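Local coordinates for protein chitin deacetylase 1 (Bombyx mori, PDB 5ZNT) that hydrolyses the N-acetyl groups of chitin to give chitosan and acetate, using a zinc-dependent deacetylase domain, at residues L176-W182 with R256-R262; V298-T302 with A319-W325. All coordinates share one frame; numbering follows the deposited sequence.

In the fold
The chain is the part of the protein that carries the polysaccharide deacetylase domain, and both contacts lie in it away from the zinc and glycan sites. Contact 1 is partly buried: it joins the loop 176-182 to the end of helix 243-258 and works largely through side-chain donors to side-chain and backbone oxygens, with a proline over a histidine among its apolar contacts. Contact 2 is buried and smaller, joins strand 298-300 to the loop after helix 316-319, and has aromatic and methyl contacts but no hydrogen bond between its segments. Their centres are about 20 Å apart, yet they share a neighbour: Trp182 of contact 1 and Trp325 of contact 2 both touch Met39 on strand 38-45.

Contact 1: L176-W182 with R256-R262; sequences LSNPPLW and RHYEQNR. Unlike the reference sequence in segment 176-182: Pro180 (reference Arg), Trp182 (reference Cys).
Asn178 and Arg256 meet where a loop of the CE4 deacetylase fold, a distorted beta/alpha barrel, lies against the C-terminal end of helix 243-258 and the turn that follows it. Asn178 OD1 takes two donors, Arg256 NE at 2.8 Å and Gln260 NE2 at 2.9 Å. Each donor group aims the bond within its own plane, although the Asn178 amide stands 74° from the guanidinium. Beside NE, Arg256 NH2 reaches Ser177 O at 2.7 Å, so one edge of the arginine grips a side chain and the backbone carbonyl just before it. Leu176 CD1 sits over the middle of one guanidinium face, 3.5 Å from Arg256 CZ. A bend in the arginine chain at chi3 (44°) brings the group round to these partners, and a water bridges NH2 to Ser177 N.

Next along the loop, the cis peptide before Pro179 brings the proline against the Gln260 amide, its CA 3.2 Å from Gln260 OE1, and Pro180 CG comes down over the centre of the His257 ring, 3.4 Å from its centroid, in a CH-pi contact. Farther on, Asn261 ND2 donates to Pro180 O at 2.7 Å. Trp182 NE1 donates to Asn261 O at 3.0 Å, within the indole plane but from above the plane of the carbonyl rather than along a lone pair.

A second shell sets these groups in place. Gln260 NE2 also bonds Arg256 O, tying the glutamine back to the last turn of helix 243-258, while Arg256 NH1 is held by Asn253. The His257 ring is fixed by its ND1 bond to Ala263 O, and the Asn261 amide is engaged at both ends, ND2 additionally by Thr25 O and OD1 by Ala263 N.

Contact 2: V298-T302 with A319-W325; sequences VYFVT and AKNFEPW
Trp325 NE1, the polar atom of the indole that Tyr299 and Val301 pack against, is hydrogen-bonded to Gln305 O of helix 303-311. The six-membered ring makes the contact with segment 298-302, and no hydrogen bond runs between the two segments. Val301 CG1 lies over the indole, 4.1 Å from the centroid of the six-membered ring and 14° off its normal, a CH-pi contact. With CG1 anti to the carbonyl carbon (chi1 -64°), this is the methyl that the valine presents to the tryptophan. Phe322 CD2 touches the opposite indole face, offset toward the rim.

The Tyr299 ring meets the CE3-CZ3 side of the indole obliquely, with the planes 47° apart. Trp325 CZ3 stands over one tyrosine face, toward the rim, 3.4 Å from Tyr299 CG, and CE3 is equally near Tyr299 CD2. At the far end of the ring, Tyr299 CZ is 3.9 Å from Ala319 CB, and OH comes to rest by the Ala319-Lys320 peptide, in the type I turn from Ala319 to Phe322. An alanine at Tyr299 would take away the ring that Trp325 CE3 and CZ3 and Ala319 CB rest against, and would probably open a gap beside the indole.

Phe300, from the other face of the strand, packs on helix 278-294, while Val301 also touches Val306. Thr302 then caps the start of helix 303-311, whose Trp309 also meets the Trp325 ring. A parallel strand running directly into a helix, with its neighbour strand 38-45 alongside, is the beta-alpha unit of the distorted barrel that characterises CE4 deacetylases.

Contact 1: L176-W182 with R256-R262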
ATOM      1  N   LEU A 176       4.042  14.687   9.849  1.00 25.90           N
ATOM      2  CA  LEU A 176       4.483  14.152  11.132  1.00 29.47           C
ATOM      3  C   LEU A 176       3.702  14.797  12.268  1.00 33.57           C
ATOM      4  O   LEU A 176       3.639  16.028  12.375  1.00 27.84           O
ATOM      5  CB  LEU A 176       5.977  14.402  11.304  1.00 25.50           C
ATOM      6  CG  LEU A 176       6.563  13.914  12.632  1.00 30.01           C
ATOM      7  CD1 LEU A 176       6.394  12.408  12.781  1.00 31.71           C
ATOM      8  CD2 LEU A 176       8.017  14.314  12.805  1.00 27.54           C
ATOM      9  N   SER A 177       3.046  13.952  13.057  1.00 29.91           N
ATOM     10  CA  SER A 177       2.096  14.341  14.085  1.00 30.08           C
ATOM     11  C   SER A 177       2.237  13.362  15.235  1.00 34.82           C
ATOM     12  O   SER A 177       2.577  12.196  15.025  1.00 28.00           O
ATOM     13  CB  SER A 177       0.634  14.287  13.602  1.00 29.96           C
ATOM     14  OG  SER A 177       0.357  15.233  12.586  1.00 48.44           O
ATOM     15  N   ASN A 178       1.946  13.834  16.445  1.00 28.46           N
ATOM     16  CA  ASN A 178       1.860  12.969  17.622  1.00 30.45           C
ATOM     17  C   ASN A 178       0.563  13.262  18.360  1.00 33.42           C
ATOM     18  O   ASN A 178       0.386  14.383  18.878  1.00 37.05           O
ATOM     19  CB  ASN A 178       3.069  13.159  18.525  1.00 29.41           C
ATOM     20  CG  ASN A 178       4.331  12.650  17.888  1.00 34.13           C
ATOM     21  OD1 ASN A 178       4.492  11.442  17.684  1.00 31.40           O
ATOM     22  ND2 ASN A 178       5.232  13.561  17.545  1.00 32.31           N
ATOM     23  N   PRO A 179      -0.377  12.315  18.414  1.00 29.62           N
ATOM     24  CA  PRO A 179      -0.196  10.982  17.825  1.00 25.61           C
ATOM     25  C   PRO A 179      -0.373  10.967  16.293  1.00 29.53           C
ATOM     26  O   PRO A 179      -0.896  11.941  15.736  1.00 24.19           O
ATOM     27  CB  PRO A 179      -1.280  10.153  18.521  1.00 28.54           C
ATOM     28  CG  PRO A 179      -2.366  11.133  18.825  1.00 30.17           C
ATOM     29  CD  PRO A 179      -1.686  12.466  19.074  1.00 31.18           C
ATOM     30  N   PRO A 180       0.085   9.900  15.634  1.00 28.10           N
ATOM     31  CA  PRO A 180      -0.188   9.737  14.193  1.00 23.38           C
ATOM     32  C   PRO A 180      -1.660   9.439  13.958  1.00 28.18           C
ATOM     33  O   PRO A 180      -2.447   9.262  14.894  1.00 26.19           O
ATOM     34  CB  PRO A 180       0.700   8.555  13.791  1.00 23.26           C
ATOM     35  CG  PRO A 180       0.835   7.751  15.076  1.00 24.91           C
ATOM     36  CD  PRO A 180       0.896   8.795  16.180  1.00 25.47           C
ATOM     37  N   LEU A 181      -2.041   9.366  12.677  1.00 23.39           N
ATOM     38  CA  LEU A 181      -3.450   9.311  12.298  1.00 20.91           C
ATOM     39  C   LEU A 181      -3.863   7.895  11.913  1.00 23.88           C
ATOM     40  O   LEU A 181      -3.084   7.152  11.306  1.00 22.40           O
ATOM     41  CB  LEU A 181      -3.740  10.275  11.138  1.00 22.87           C
ATOM     42  CG  LEU A 181      -4.050  11.741  11.481  1.00 32.37           C
ATOM     43  CD1 LEU A 181      -2.927  12.376  12.280  1.00 32.16           C
ATOM     44  CD2 LEU A 181      -4.327  12.564  10.221  1.00 30.45           C
ATOM     45  N   TRP A 182      -5.091   7.521  12.286  1.00 19.06           N
ATOM     46  CA  TRP A 182      -5.754   6.318  11.809  1.00 24.75           C
ATOM     47  C   TRP A 182      -6.282   6.556  10.391  1.00 25.49           C
ATOM     48  O   TRP A 182      -6.535   7.705  10.005  1.00 22.34           O
ATOM     49  CB  TRP A 182      -6.915   5.941  12.741  1.00 23.34           C
ATOM     50  CG  TRP A 182      -6.450   5.192  13.954  1.00 25.05           C
ATOM     51  CD1 TRP A 182      -5.874   5.720  15.089  1.00 27.93           C
ATOM     52  CD2 TRP A 182      -6.479   3.769  14.140  1.00 21.28           C
ATOM     53  NE1 TRP A 182      -5.558   4.702  15.971  1.00 23.43           N
ATOM     54  CE2 TRP A 182      -5.930   3.502  15.415  1.00 21.25           C
ATOM     55  CE3 TRP A 182      -6.952   2.697  13.364  1.00 21.33           C
ATOM     56  CZ2 TRP A 182      -5.806   2.207  15.916  1.00 23.91           C
ATOM     57  CZ3 TRP A 182      -6.822   1.408  13.864  1.00 22.78           C
ATOM     58  CH2 TRP A 182      -6.262   1.177  15.133  1.00 23.48           C
ATOM     59  N   ARG A 256       6.482   5.506  18.713  1.00 26.82           N
ATOM     60  CA  ARG A 256       5.558   6.621  18.527  1.00 26.97           C
ATOM     61  C   ARG A 256       4.132   6.119  18.332  1.00 29.31           C
ATOM     62  O   ARG A 256       3.182   6.672  18.898  1.00 29.27           O
ATOM     63  CB  ARG A 256       5.991   7.480  17.325  1.00 26.41           C
ATOM     64  CG  ARG A 256       7.197   8.419  17.567  1.00 29.97           C
ATOM     65  CD  ARG A 256       7.398   9.400  16.391  1.00 25.46           C
ATOM     66  NE  ARG A 256       6.120   9.957  15.955  1.00 25.51           N
ATOM     67  CZ  ARG A 256       5.518   9.658  14.806  1.00 28.22           C
ATOM     68  NH1 ARG A 256       6.086   8.806  13.947  1.00 22.86           N
ATOM     69  NH2 ARG A 256       4.334  10.198  14.528  1.00 25.47           N
ATOM     70  N   HIS A 257       3.956   5.057  17.542  1.00 23.05           N
ATOM     71  CA  HIS A 257       2.613   4.530  17.338  1.00 22.18           C
ATOM     72  C   HIS A 257       2.173   3.675  18.526  1.00 23.73           C
ATOM     73  O   HIS A 257       1.070   3.850  19.062  1.00 25.29           O
ATOM     74  CB  HIS A 257       2.567   3.712  16.041  1.00 23.70           C
ATOM     75  CG  HIS A 257       2.635   4.547  14.797  1.00 21.94           C
ATOM     76  ND1 HIS A 257       1.626   4.561  13.859  1.00 21.90           N
ATOM     77  CD2 HIS A 257       3.588   5.395  14.340  1.00 22.51           C
ATOM     78  CE1 HIS A 257       1.944   5.398  12.883  1.00 21.63           C
ATOM     79  NE2 HIS A 257       3.134   5.909  13.144  1.00 20.44           N
ATOM     80  N   TYR A 258       3.033   2.739  18.937  1.00 22.90           N
ATOM     81  CA  TYR A 258       2.653   1.747  19.938  1.00 27.06           C
ATOM     82  C   TYR A 258       2.347   2.389  21.286  1.00 30.32           C
ATOM     83  O   TYR A 258       1.458   1.914  22.002  1.00 28.34           O
ATOM     84  CB  TYR A 258       3.773   0.729  20.082  1.00 25.24           C
ATOM     85  CG  TYR A 258       3.498  -0.431  21.006  1.00 27.13           C
ATOM     86  CD1 TYR A 258       2.713  -1.497  20.594  1.00 29.63           C
ATOM     87  CD2 TYR A 258       4.068  -0.479  22.279  1.00 32.09           C
ATOM     88  CE1 TYR A 258       2.480  -2.580  21.423  1.00 30.57           C
ATOM     89  CE2 TYR A 258       3.836  -1.557  23.133  1.00 31.06           C
ATOM     90  CZ  TYR A 258       3.040  -2.600  22.696  1.00 34.77           C
ATOM     91  OH  TYR A 258       2.799  -3.682  23.498  1.00 30.32           O
ATOM     92  N   GLU A 259       3.058   3.464  21.639  1.00 29.44           N
ATOM     93  CA  GLU A 259       2.879   4.126  22.927  1.00 35.10           C
ATOM     94  C   GLU A 259       1.831   5.229  22.889  1.00 34.64           C
ATOM     95  O   GLU A 259       1.566   5.833  23.931  1.00 31.05           O
ATOM     96  CB  GLU A 259       4.204   4.724  23.435  1.00 27.50           C
ATOM     97  CG  GLU A 259       5.443   3.818  23.365  1.00 35.43           C
ATOM     98  CD  GLU A 259       5.550   2.785  24.480  1.00 57.35           C
ATOM     99  OE1 GLU A 259       4.522   2.482  25.127  1.00 60.18           O
ATOM    100  OE2 GLU A 259       6.671   2.244  24.684  1.00 59.28           O
ATOM    101  N   GLN A 260       1.232   5.522  21.732  1.00 28.38           N
ATOM    102  CA  GLN A 260       0.180   6.542  21.704  1.00 26.23           C
ATOM    103  C   GLN A 260      -1.167   5.924  21.358  1.00 30.90           C
ATOM    104  O   GLN A 260      -1.765   5.232  22.186  1.00 30.37           O
ATOM    105  CB  GLN A 260       0.535   7.675  20.732  1.00 26.40           C
ATOM    106  CG  GLN A 260       1.808   8.419  21.155  1.00 25.33           C
ATOM    107  CD  GLN A 260       2.133   9.643  20.324  1.00 37.80           C
ATOM    108  OE1 GLN A 260       1.550  10.717  20.520  1.00 35.51           O
ATOM    109  NE2 GLN A 260       3.100   9.504  19.408  1.00 32.87           N
ATOM    110  N   ASN A 261      -1.670   6.152  20.144  1.00 24.33           N
ATOM    111  CA  ASN A 261      -2.992   5.663  19.777  1.00 26.26           C
ATOM    112  C   ASN A 261      -2.951   4.369  18.964  1.00 23.85           C
ATOM    113  O   ASN A 261      -3.994   3.932  18.462  1.00 25.38           O
ATOM    114  CB  ASN A 261      -3.751   6.746  19.005  1.00 26.50           C
ATOM    115  CG  ASN A 261      -3.064   7.119  17.705  1.00 26.74           C
ATOM    116  OD1 ASN A 261      -1.913   6.740  17.472  1.00 27.79           O
ATOM    117  ND2 ASN A 261      -3.752   7.886  16.862  1.00 25.68           N
ATOM    118  N   ARG A 262      -1.785   3.749  18.828  1.00 24.53           N
ATOM    119  CA  ARG A 262      -1.623   2.511  18.047  1.00 27.90           C
ATOM    120  C   ARG A 262      -2.178   2.633  16.625  1.00 21.76           C
ATOM    121  O   ARG A 262      -2.714   1.670  16.068  1.00 24.38           O
ATOM    122  CB  ARG A 262      -2.258   1.319  18.759  1.00 25.07           C
ATOM    123  CG  ARG A 262      -1.658   1.121  20.139  1.00 28.63           C
ATOM    124  CD  ARG A 262      -1.306  -0.297  20.395  1.00 27.86           C
ATOM    125  NE  ARG A 262      -0.529  -0.403  21.624  1.00 32.28           N
ATOM    126  CZ  ARG A 262      -0.655  -1.402  22.487  1.00 34.40           C
ATOM    127  NH1 ARG A 262      -1.525  -2.377  22.236  1.00 27.02           N
ATOM    128  NH2 ARG A 262       0.086  -1.425  23.597  1.00 30.68           N
TER
HETATM  129  O   HOH W   1       3.381  10.935  12.146  1.00 27.94           O

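Contact 2: V298-T302 with A319-W325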
ATOM      1  N   VAL A 298       1.514  -7.345  18.035  1.00 23.93           N
ATOM      2  CA  VAL A 298       1.922  -6.647  16.814  1.00 23.29           C
ATOM      3  C   VAL A 298       1.635  -7.571  15.629  1.00 22.21           C
ATOM      4  O   VAL A 298       2.060  -8.731  15.632  1.00 22.59           O
ATOM      5  CB  VAL A 298       3.411  -6.248  16.856  1.00 22.82           C
ATOM      6  CG1 VAL A 298       3.907  -5.758  15.468  1.00 20.66           C
ATOM      7  CG2 VAL A 298       3.660  -5.161  17.915  1.00 22.54           C
ATOM      8  N   TYR A 299       0.921  -7.060  14.628  1.00 19.04           N
ATOM      9  CA  TYR A 299       0.565  -7.820  13.426  1.00 18.49           C
ATOM     10  C   TYR A 299       1.040  -7.080  12.175  1.00 23.03           C
ATOM     11  O   TYR A 299       0.706  -5.907  11.983  1.00 20.90           O
ATOM     12  CB  TYR A 299      -0.948  -8.014  13.315  1.00 17.08           C
ATOM     13  CG  TYR A 299      -1.515  -9.085  14.211  1.00 22.10           C
ATOM     14  CD1 TYR A 299      -1.666  -8.862  15.585  1.00 21.87           C
ATOM     15  CD2 TYR A 299      -1.923 -10.309  13.688  1.00 21.53           C
ATOM     16  CE1 TYR A 299      -2.206  -9.849  16.420  1.00 24.49           C
ATOM     17  CE2 TYR A 299      -2.464 -11.292  14.508  1.00 24.86           C
ATOM     18  CZ  TYR A 299      -2.600 -11.052  15.868  1.00 27.24           C
ATOM     19  OH  TYR A 299      -3.142 -12.030  16.664  1.00 27.67           O
ATOM     20  N   PHE A 300       1.782  -7.785  11.316  1.00 21.22           N
ATOM     21  CA  PHE A 300       2.124  -7.295   9.976  1.00 19.98           C
ATOM     22  C   PHE A 300       1.036  -7.767   9.029  1.00 19.62           C
ATOM     23  O   PHE A 300       0.922  -8.969   8.760  1.00 20.98           O
ATOM     24  CB  PHE A 300       3.489  -7.820   9.545  1.00 18.80           C
ATOM     25  CG  PHE A 300       4.623  -7.307  10.385  1.00 19.45           C
ATOM     26  CD1 PHE A 300       4.905  -7.884  11.612  1.00 15.95           C
ATOM     27  CD2 PHE A 300       5.409  -6.246   9.947  1.00 22.08           C
ATOM     28  CE1 PHE A 300       5.943  -7.408  12.398  1.00 21.22           C
ATOM     29  CE2 PHE A 300       6.471  -5.782  10.722  1.00 21.88           C
ATOM     30  CZ  PHE A 300       6.724  -6.352  11.951  1.00 20.97           C
ATOM     31  N   VAL A 301       0.218  -6.826   8.545  1.00 21.03           N
ATOM     32  CA  VAL A 301      -0.979  -7.128   7.779  1.00 17.72           C
ATOM     33  C   VAL A 301      -1.004  -6.315   6.482  1.00 21.61           C
ATOM     34  O   VAL A 301      -0.286  -5.320   6.320  1.00 17.99           O
ATOM     35  CB  VAL A 301      -2.253  -6.846   8.611  1.00 23.07           C
ATOM     36  CG1 VAL A 301      -2.324  -7.793   9.837  1.00 23.15           C
ATOM     37  CG2 VAL A 301      -2.256  -5.397   9.063  1.00 21.89           C
ATOM     38  N   THR A 302      -1.872  -6.736   5.563  1.00 21.44           N
ATOM     39  CA  THR A 302      -2.095  -5.970   4.342  1.00 18.82           C
ATOM     40  C   THR A 302      -2.931  -4.728   4.634  1.00 22.79           C
ATOM     41  O   THR A 302      -3.550  -4.588   5.694  1.00 21.51           O
ATOM     42  CB  THR A 302      -2.808  -6.811   3.290  1.00 16.44           C
ATOM     43  OG1 THR A 302      -4.164  -7.029   3.696  1.00 18.38           O
ATOM     44  CG2 THR A 302      -2.124  -8.167   3.106  1.00 17.49           C
ATOM     45  N   ALA A 319      -7.916 -10.852  18.357  1.00 32.92           N
ATOM     46  CA  ALA A 319      -7.264 -10.809  17.048  1.00 30.51           C
ATOM     47  C   ALA A 319      -6.743 -12.174  16.612  1.00 32.53           C
ATOM     48  O   ALA A 319      -6.671 -12.449  15.405  1.00 29.89           O
ATOM     49  CB  ALA A 319      -6.123  -9.787  17.072  1.00 25.44           C
ATOM     50  N   LYS A 320      -6.416 -13.048  17.570  1.00 34.60           N
ATOM     51  CA  LYS A 320      -5.847 -14.354  17.249  1.00 32.89           C
ATOM     52  C   LYS A 320      -6.767 -15.192  16.376  1.00 34.11           C
ATOM     53  O   LYS A 320      -6.289 -16.028  15.603  1.00 35.09           O
ATOM     54  CB  LYS A 320      -5.534 -15.125  18.532  1.00 40.97           C
ATOM     55  CG  LYS A 320      -4.259 -14.688  19.209  1.00 44.99           C
ATOM     56  CD  LYS A 320      -4.022 -15.439  20.523  1.00 47.25           C
ATOM     57  CE  LYS A 320      -5.127 -15.123  21.545  1.00 50.44           C
ATOM     58  NZ  LYS A 320      -4.860 -15.679  22.905  1.00 58.64           N
ATOM     59  N   ASN A 321      -8.083 -15.013  16.495  1.00 31.66           N
ATOM     60  CA  ASN A 321      -9.020 -15.815  15.718  1.00 37.10           C
ATOM     61  C   ASN A 321      -9.842 -14.968  14.754  1.00 35.02           C
ATOM     62  O   ASN A 321     -10.863 -15.435  14.241  1.00 32.81           O
ATOM     63  CB  ASN A 321      -9.935 -16.624  16.648  1.00 45.23           C
ATOM     64  CG  ASN A 321     -10.542 -15.778  17.746  1.00 50.99           C
ATOM     65  OD1 ASN A 321     -11.344 -14.882  17.486  1.00 54.38           O
ATOM     66  ND2 ASN A 321     -10.135 -16.036  18.982  1.00 59.92           N
ATOM     67  N   PHE A 322      -9.410 -13.735  14.493  1.00 33.24           N
ATOM     68  CA  PHE A 322     -10.063 -12.866  13.515  1.00 26.75           C
ATOM     69  C   PHE A 322      -9.886 -13.454  12.116  1.00 28.61           C
ATOM     70  O   PHE A 322      -8.762 -13.542  11.604  1.00 30.61           O
ATOM     71  CB  PHE A 322      -9.465 -11.467  13.620  1.00 25.89           C
ATOM     72  CG  PHE A 322     -10.224 -10.416  12.872  1.00 32.45           C
ATOM     73  CD1 PHE A 322     -11.611 -10.386  12.898  1.00 28.66           C
ATOM     74  CD2 PHE A 322      -9.541  -9.441  12.142  1.00 24.34           C
ATOM     75  CE1 PHE A 322     -12.313  -9.393  12.217  1.00 30.75           C
ATOM     76  CE2 PHE A 322     -10.229  -8.446  11.465  1.00 23.26           C
ATOM     77  CZ  PHE A 322     -11.615  -8.417  11.498  1.00 31.05           C
ATOM     78  N   GLU A 323     -10.991 -13.874  11.498  1.00 28.27           N
ATOM     79  CA  GLU A 323     -10.902 -14.629  10.251  1.00 33.98           C
ATOM     80  C   GLU A 323     -10.278 -13.856   9.090  1.00 33.67           C
ATOM     81  O   GLU A 323      -9.482 -14.464   8.353  1.00 30.20           O
ATOM     82  CB  GLU A 323     -12.286 -15.157   9.848  1.00 35.94           C
ATOM     83  CG  GLU A 323     -12.739 -16.372  10.657  1.00 44.77           C
ATOM     84  CD  GLU A 323     -11.669 -17.467  10.737  1.00 60.07           C
ATOM     85  OE1 GLU A 323     -11.079 -17.831   9.689  1.00 57.45           O
ATOM     86  OE2 GLU A 323     -11.408 -17.959  11.858  1.00 62.22           O
ATOM     87  N   PRO A 324     -10.581 -12.570   8.853  1.00 29.27           N
ATOM     88  CA  PRO A 324      -9.930 -11.890   7.715  1.00 30.23           C
ATOM     89  C   PRO A 324      -8.418 -11.902   7.809  1.00 29.34           C
ATOM     90  O   PRO A 324      -7.742 -12.023   6.781  1.00 27.96           O
ATOM     91  CB  PRO A 324     -10.508 -10.469   7.782  1.00 32.14           C
ATOM     92  CG  PRO A 324     -11.876 -10.664   8.424  1.00 28.74           C
ATOM     93  CD  PRO A 324     -11.638 -11.729   9.455  1.00 28.19           C
ATOM     94  N   TRP A 325      -7.861 -11.819   9.019  1.00 24.75           N
ATOM     95  CA  TRP A 325      -6.412 -11.866   9.172  1.00 25.48           C
ATOM     96  C   TRP A 325      -5.835 -13.270   9.012  1.00 32.15           C
ATOM     97  O   TRP A 325      -4.603 -13.422   9.001  1.00 29.71           O
ATOM     98  CB  TRP A 325      -6.012 -11.281  10.524  1.00 22.69           C
ATOM     99  CG  TRP A 325      -6.188  -9.786  10.614  1.00 21.34           C
ATOM    100  CD1 TRP A 325      -6.806  -8.970   9.709  1.00 22.03           C
ATOM    101  CD2 TRP A 325      -5.735  -8.938  11.673  1.00 25.29           C
ATOM    102  NE1 TRP A 325      -6.756  -7.660  10.141  1.00 21.89           N
ATOM    103  CE2 TRP A 325      -6.098  -7.615  11.338  1.00 22.98           C
ATOM    104  CE3 TRP A 325      -5.059  -9.169  12.870  1.00 23.93           C
ATOM    105  CZ2 TRP A 325      -5.802  -6.532  12.154  1.00 26.52           C
ATOM    106  CZ3 TRP A 325      -4.771  -8.092  13.682  1.00 25.05           C
ATOM    107  CH2 TRP A 325      -5.154  -6.791  13.329  1.00 26.53           C
TER